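Local coordinates for uncharacterized LolA superfamily protein NE2245 (Nitrosomonas europaea ATCC 19718, PDB 3BUU) that is of unknown function but has a LolA-like fold and may bind lipid or lipoprotein acyl chains in the bacterial periplasm, at residues 100-103 with 104-107; 163-166 with 167-171. All blocks are in the same frame, centred on the assembly; numbering follows the deposited sequence.

Contact 1. Residues 100-103 with 104-107; sequences QVAN and GDIA
Ala102 and Asp105 are tied by two hydrogen bonds beside the short helix 103-107. The contact links the short strand 101-102, paired antiparallel with 96-98, to the helix that follows it. The Ala102 N-H points at Asp105 OD2, 2.8 Å away, in a nearly straight bond (167°). It meets that oxygen from above the carboxylate plane. In return, Asp105 N donates to Ala102 O over 2.9 Å. The Asp105 carboxylate reaches back because CG stands beside its own backbone N (chi1 -63°). Asn103 O is gripped twice, by Ala107 N at 2.9 Å and by Ile106 N at 3.1 Å, and so fixes this turn of the helix.

The buried side is apolar. In one of the two conformers of Ile106, Val101 CG1 lies 3.7 Å from Ile106 CG1, the two side chains crossing at about a right angle, and both rest on Leu205 of strand 202-212. The Asp105 carboxylate is the side nearer solvent, yet it is held by several polar partners. Its OD1 binds Tyr144 OH, and OD2 also forms a salt bridge with Lys172 NZ, which in turn bonds Gln100 O. Replacing Asp105 by an alanine removes both oxygens and would probably leave the Ala102 N-H and the Lys172 charge without their acidic mate. The nearby ammonium group would be expected to favour a negatively charged carboxylate.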
loop_
_atom_site.group_PDB
_atom_site.type_symbol
_atom_site.label_atom_id
_atom_site.label_comp_id
_atom_site.label_asym_id
_atom_site.label_seq_id
_atom_site.Cartn_x
_atom_site.Cartn_y
_atom_site.Cartn_z
ATOM N N GLN A 100 5.504 7.526 6.972
ATOM C CA GLN A 100 4.060 7.579 6.933
ATOM C C GLN A 100 3.443 6.361 6.268
ATOM O O GLN A 100 2.286 6.409 5.879
ATOM C CB GLN A 100 3.627 8.862 6.206
ATOM C CG GLN A 100 3.988 10.090 6.981
ATOM C CD GLN A 100 3.270 10.109 8.306
ATOM O OE1 GLN A 100 2.057 10.083 8.344
ATOM N NE2 GLN A 100 4.023 10.196 9.413
ATOM N N VAL A 101 4.216 5.268 6.144
ATOM C CA VAL A 101 3.789 4.069 5.437
ATOM C C VAL A 101 3.477 2.976 6.428
ATOM O O VAL A 101 4.317 2.658 7.288
ATOM C CB VAL A 101 4.873 3.638 4.449
ATOM C CG1 VAL A 101 4.376 2.470 3.596
ATOM C CG2 VAL A 101 5.280 4.824 3.539
ATOM N N ALA A 102 2.281 2.400 6.341
ATOM C CA ALA A 102 1.865 1.252 7.171
ATOM C C ALA A 102 2.308 -0.033 6.461
ATOM O O ALA A 102 2.439 -0.081 5.243
ATOM C CB ALA A 102 0.385 1.260 7.331
ATOM N N ASN A 103 2.448 -1.114 7.223
ATOM C CA ASN A 103 2.761 -2.410 6.617
ATOM C C ASN A 103 1.809 -2.758 5.477
ATOM O O ASN A 103 2.239 -3.197 4.415
ATOM C CB ASN A 103 2.708 -3.490 7.688
ATOM C CG ASN A 103 3.883 -3.423 8.650
ATOM O OD1 ASN A 103 4.978 -3.024 8.272
ATOM N ND2 ASN A 103 3.640 -3.828 9.891
ATOM N N GLY A 104 0.505 -2.556 5.680
ATOM C CA GLY A 104 -0.458 -2.918 4.653
ATOM C C GLY A 104 -0.341 -2.061 3.407
ATOM O O GLY A 104 -0.743 -2.532 2.332
ATOM N N ASP A 105 0.202 -0.845 3.509
ATOM C CA ASP A 105 0.350 -0.045 2.337
ATOM C C ASP A 105 1.304 -0.670 1.334
ATOM O O ASP A 105 1.198 -0.413 0.138
ATOM C CB ASP A 105 0.868 1.357 2.694
ATOM C CG ASP A 105 -0.053 2.176 3.553
ATOM O OD1 ASP A 105 -1.276 1.957 3.490
ATOM O OD2 ASP A 105 0.475 3.062 4.282
ATOM N N ILE A 106 2.248 -1.477 1.790
ATOM C CA ILE A 106 3.168 -2.146 0.863
ATOM C C ILE A 106 2.802 -3.598 0.654
ATOM O O ILE A 106 2.948 -4.120 -0.463
ATOM C CB ILE A 106 4.607 -2.003 1.370
ATOM C CG1 ILE A 106 4.900 -0.523 1.557
ATOM C CG2 ILE A 106 5.607 -2.702 0.440
ATOM C CD1 ILE A 106 4.737 0.347 0.321
ATOM N N ALA A 107 2.290 -4.243 1.685
ATOM C CA ALA A 107 2.077 -5.677 1.601
ATOM C C ALA A 107 0.784 -6.058 0.898
ATOM O O ALA A 107 0.709 -7.149 0.359
ATOM C CB ALA A 107 2.097 -6.277 3.006
#

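Contact 2. Residues 163-166 with 167-171; sequences FYSV and SGRLL
Tyr164 and Leu170 face each other as a non-hydrogen-bonded antiparallel pair. Leu170 CD1 sits over one face of the Tyr164 ring, offset toward the rim, in a CH-pi contact 4.1 Å from the centroid. It gets there because Leu170 CG is anti to the backbone N (chi1 -178°), while the Tyr164 ring is swung beside its own N. At the ring edge, Gly168 O comes to 3.5 Å from Tyr164 CD1. The phenol OH bonds Glu162, and Lys146 makes a cation-pi contact with the ring.

This is a beta hairpin joining strands 158-164 and 170-182, closed by a type I turn from Ser165 to Gly168 with a G1 bulge. Gly168 has a positive phi of 86°, where a side chain would jam against the preceding carbonyl. Gly168 N donates to Ser165 O, and Ser165 N donates to Arg169 O.

The Ser165 hydroxyl is turned between its backbone N and carbonyl carbon (chi1 78°), which aims OG into the turn. Ser165 OG accepts from Arg169 N at 3.0 Å and shares a hydrogen bond with Ser167 OG at 3.1 Å. Leu171 CD1 packs on Ser165 CB at 3.8 Å.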
loop_
_atom_site.group_PDB
_atom_site.type_symbol
_atom_site.label_atom_id
_atom_site.label_comp_id
_atom_site.label_asym_id
_atom_site.label_seq_id
_atom_site.Cartn_x
_atom_site.Cartn_y
_atom_site.Cartn_z
ATOM N N PHE A 163 -6.941 8.868 5.253
ATOM C CA PHE A 163 -6.919 7.655 6.075
ATOM C C PHE A 163 -7.297 8.058 7.492
ATOM O O PHE A 163 -6.727 9.018 8.024
ATOM C CB PHE A 163 -5.501 7.047 6.062
ATOM C CG PHE A 163 -5.072 6.649 4.704
ATOM C CD1 PHE A 163 -5.298 5.335 4.272
ATOM C CD2 PHE A 163 -4.491 7.575 3.828
ATOM C CE1 PHE A 163 -4.939 4.949 2.988
ATOM C CE2 PHE A 163 -4.121 7.195 2.541
ATOM C CZ PHE A 163 -4.335 5.883 2.126
ATOM N N TYR A 164 -8.232 7.308 8.081
ATOM C CA TYR A 164 -8.801 7.656 9.386
ATOM C C TYR A 164 -8.502 6.591 10.407
ATOM O O TYR A 164 -8.324 5.388 10.073
ATOM C CB TYR A 164 -10.315 7.820 9.230
ATOM C CG TYR A 164 -10.634 9.073 8.471
ATOM C CD1 TYR A 164 -10.921 10.280 9.136
ATOM C CD2 TYR A 164 -10.647 9.077 7.075
ATOM C CE1 TYR A 164 -11.196 11.453 8.444
ATOM C CE2 TYR A 164 -10.894 10.265 6.356
ATOM C CZ TYR A 164 -11.179 11.447 7.058
ATOM O OH TYR A 164 -11.423 12.663 6.461
ATOM N N SER A 165 -8.460 7.044 11.662
ATOM C CA SER A 165 -8.192 6.157 12.790
ATOM C C SER A 165 -9.376 5.325 13.144
ATOM O O SER A 165 -10.472 5.536 12.623
ATOM C CB SER A 165 -7.834 7.001 13.971
ATOM O OG SER A 165 -8.996 7.574 14.567
ATOM N N VAL A 166 -9.164 4.416 14.098
ATOM C CA VAL A 166 -10.233 3.535 14.563
ATOM C C VAL A 166 -11.386 4.314 15.209
ATOM O O VAL A 166 -12.479 3.763 15.380
ATOM C CB VAL A 166 -9.717 2.458 15.573
ATOM C CG1 VAL A 166 -8.617 1.588 14.951
ATOM C CG2 VAL A 166 -9.199 3.118 16.853
ATOM N N SER A 167 -11.115 5.571 15.588
ATOM C CA SER A 167 -12.108 6.482 16.155
ATOM C C SER A 167 -12.512 7.639 15.229
ATOM O O SER A 167 -13.141 8.609 15.671
ATOM C CB SER A 167 -11.582 7.073 17.475
ATOM O OG SER A 167 -10.520 7.961 17.192
ATOM N N GLY A 168 -12.119 7.575 13.960
ATOM C CA GLY A 168 -12.552 8.597 13.012
ATOM C C GLY A 168 -11.730 9.883 12.900
ATOM O O GLY A 168 -12.185 10.854 12.320
ATOM N N ARG A 169 -10.518 9.911 13.461
ATOM C CA ARG A 169 -9.593 11.059 13.324
ATOM C C ARG A 169 -8.811 10.906 12.033
ATOM O O ARG A 169 -8.324 9.821 11.754
ATOM C CB ARG A 169 -8.568 11.119 14.487
ATOM C CG ARG A 169 -8.996 11.906 15.746
ATOM C CD ARG A 169 -10.254 11.335 16.341
ATOM N NE ARG A 169 -10.594 11.914 17.641
ATOM C CZ ARG A 169 -11.530 11.430 18.456
ATOM N NH1 ARG A 169 -12.227 10.349 18.136
ATOM N NH2 ARG A 169 -11.770 12.021 19.595
ATOM N N LEU A 170 -8.626 11.987 11.289
ATOM C CA LEU A 170 -7.761 11.961 10.119
ATOM C C LEU A 170 -6.333 11.721 10.554
ATOM O O LEU A 170 -5.811 12.464 11.394
ATOM C CB LEU A 170 -7.881 13.272 9.358
ATOM C CG LEU A 170 -7.064 13.408 8.068
ATOM C CD1 LEU A 170 -7.526 12.467 6.975
ATOM C CD2 LEU A 170 -7.114 14.809 7.531
ATOM N N LEU A 171 -5.685 10.733 9.951
ATOM C CA LEU A 171 -4.307 10.408 10.283
ATOM C C LEU A 171 -3.305 10.838 9.227
ATOM O O LEU A 171 -2.223 11.309 9.574
ATOM C CB LEU A 171 -4.167 8.937 10.506
ATOM C CG LEU A 171 -4.940 8.415 11.719
ATOM C CD1 LEU A 171 -4.716 6.897 11.858
ATOM C CD2 LEU A 171 -4.552 9.153 13.006
#

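How the contacts relate
Contact 1 lies deep in the protein, about 5 Å from the centre of the chain. Contact 2 is a surface turn, about 17 Å from it. Their centres are 16 Å apart. The nearest atoms come within about 5 Å but do not touch. Two residues outside both contacts bridge them. Lys172 pairs with Asp105 in contact 1 and makes a cation-pi contact with Phe163 in contact 2. Tyr144 binds Asp105 through its OH and meets the Phe163 ring with its own. The hairpin end of 163-171 is thus coupled indirectly to the short helix. No ligand or active site is established for this protein.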